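Local coordinates for protein response regulator receiver modulated diguanylate cyclase with PAS/PAC sensor (Desulfovibrio desulfuricans subsp. desulfuricans, PDB 3CG0) that probably receives a phosphoryl signal through its CheY-like receiver domain, the part crystallised here, and thereby regulates cyclic di-GMP synthesis by its diguanylate cyclase domain, at residues G70-A75 / F97-R102. Numbering follows the deposited sequence.
Sequences GVETAA and FQRAKR
V71 carries the apolar part of this contact by sending its two methyl groups to different parts of the facing helix. CG1, anti to the backbone N (chi1 174°), lies over the R99 backbone, 3.4 Å from R99 O and 3.8 Å from R99 CB. CG2 meets the methyl of A100, with 4.0 Å between V71 CG2 and A100 CB. A short branched valine fills the gap between the helices, while the small alanine lets the partner backbone come close: the CA atoms of V71 and A100 are 5.5 Å apart, though the segment axes are separated by 9.5 Å.

The polar layer belongs to R99, whose long chain bends at chi3 and crosses to the start of helix 70-80. Its guanidinium has V71 CB over one face and E72 CG at its edge, R99 NH2 standing 4.0 Å from that CG. The E72 carboxylate, its plane turned 77° from the guanidinium, does not pair with it; R99 NH2 instead forms a salt bridge with D69, whose carboxylate also accepts the E72 backbone N-H.

The two segments run almost exactly parallel, at 4°, as successive helices of the CheY-like receiver fold, joined through strand 85-89. A74 and A100 both rest on F87 of that strand, and F97 packs edge-to-face on Y108 of the neighbouring edge strand 107-110.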
# COMPACT_ATOMS: atom_id res chain seq x y z
N GLY C 70 -27.10 -21.96 -15.34
CA GLY C 70 -26.26 -21.42 -14.27
C GLY C 70 -25.19 -20.50 -14.80
O GLY C 70 -24.90 -19.46 -14.21
N VAL C 71 -24.63 -20.87 -15.94
CA VAL C 71 -23.54 -20.12 -16.54
C VAL C 71 -24.01 -18.76 -17.07
O VAL C 71 -23.36 -17.74 -16.82
CB VAL C 71 -22.78 -20.98 -17.59
CG1 VAL C 71 -21.74 -20.18 -18.31
CG2 VAL C 71 -22.10 -22.15 -16.89
N GLU C 72 -25.16 -18.75 -17.73
CA GLU C 72 -25.75 -17.53 -18.28
C GLU C 72 -26.29 -16.60 -17.20
O GLU C 72 -26.28 -15.39 -17.36
CB GLU C 72 -26.91 -17.86 -19.22
CG GLU C 72 -26.53 -18.58 -20.50
CD GLU C 72 -27.75 -18.88 -21.35
OE1 GLU C 72 -27.82 -18.35 -22.48
OE2 GLU C 72 -28.64 -19.63 -20.88
N THR C 73 -26.83 -17.19 -16.14
CA THR C 73 -27.27 -16.43 -14.98
C THR C 73 -26.05 -15.76 -14.34
O THR C 73 -26.06 -14.56 -14.12
CB THR C 73 -28.00 -17.34 -13.97
OG1 THR C 73 -29.11 -17.97 -14.63
CG2 THR C 73 -28.50 -16.54 -12.81
N ALA C 74 -24.99 -16.52 -14.10
CA ALA C 74 -23.75 -15.94 -13.56
C ALA C 74 -23.10 -14.91 -14.50
O ALA C 74 -22.69 -13.84 -14.05
CB ALA C 74 -22.78 -17.02 -13.24
N ALA C 75 -23.02 -15.21 -15.80
CA ALA C 75 -22.54 -14.24 -16.81
C ALA C 75 -23.24 -12.90 -16.71
O ALA C 75 -22.59 -11.85 -16.75
CB ALA C 75 -22.68 -14.80 -18.23
N PHE C 97 -18.01 -26.47 -17.54
CA PHE C 97 -16.84 -25.80 -16.94
C PHE C 97 -16.03 -24.99 -17.95
O PHE C 97 -15.28 -24.09 -17.55
CB PHE C 97 -15.93 -26.81 -16.24
CG PHE C 97 -16.51 -27.36 -14.97
CD1 PHE C 97 -16.73 -26.53 -13.87
CD2 PHE C 97 -16.81 -28.71 -14.86
CE1 PHE C 97 -17.26 -27.04 -12.69
CE2 PHE C 97 -17.34 -29.23 -13.68
CZ PHE C 97 -17.57 -28.39 -12.59
N GLN C 98 -16.17 -25.30 -19.24
CA GLN C 98 -15.56 -24.50 -20.31
C GLN C 98 -16.30 -23.17 -20.43
O GLN C 98 -15.67 -22.12 -20.54
CB GLN C 98 -15.60 -25.22 -21.66
CG GLN C 98 -15.03 -26.62 -21.70
CD GLN C 98 -13.61 -26.67 -22.20
OE1 GLN C 98 -12.68 -26.17 -21.56
NE2 GLN C 98 -13.42 -27.29 -23.35
N ARG C 99 -17.63 -23.22 -20.43
CA ARG C 99 -18.45 -22.01 -20.53
C ARG C 99 -18.41 -21.20 -19.24
O ARG C 99 -18.53 -19.98 -19.27
CB ARG C 99 -19.91 -22.30 -20.89
CG ARG C 99 -20.16 -23.55 -21.69
CD ARG C 99 -21.38 -23.44 -22.59
NE ARG C 99 -22.41 -22.49 -22.13
CZ ARG C 99 -23.47 -22.82 -21.40
NH1 ARG C 99 -23.67 -24.07 -21.00
NH2 ARG C 99 -24.34 -21.88 -21.05
N ALA C 100 -18.24 -21.89 -18.12
CA ALA C 100 -18.15 -21.24 -16.81
C ALA C 100 -16.85 -20.45 -16.68
O ALA C 100 -16.83 -19.40 -16.07
CB ALA C 100 -18.27 -22.25 -15.71
N LYS C 101 -15.77 -20.96 -17.29
CA LYS C 101 -14.50 -20.24 -17.38
C LYS C 101 -14.67 -18.81 -17.90
O LYS C 101 -14.08 -17.88 -17.35
CB LYS C 101 -13.52 -21.01 -18.27
CG LYS C 101 -12.07 -20.54 -18.18
CD LYS C 101 -11.27 -20.79 -19.46
CE LYS C 101 -10.60 -22.17 -19.49
NZ LYS C 101 -11.50 -23.24 -20.00
N ARG C 102 -15.50 -18.64 -18.92
CA ARG C 102 -15.69 -17.34 -19.60
C ARG C 102 -16.39 -16.25 -18.78
O ARG C 102 -16.24 -15.07 -19.11
CB ARG C 102 -16.43 -17.52 -20.93
CG ARG C 102 -15.55 -17.99 -22.07
CD ARG C 102 -15.81 -19.43 -22.46
NE ARG C 102 -17.03 -19.57 -23.25
CZ ARG C 102 -17.36 -20.66 -23.95
NH1 ARG C 102 -16.56 -21.72 -23.98
NH2 ARG C 102 -18.50 -20.69 -24.63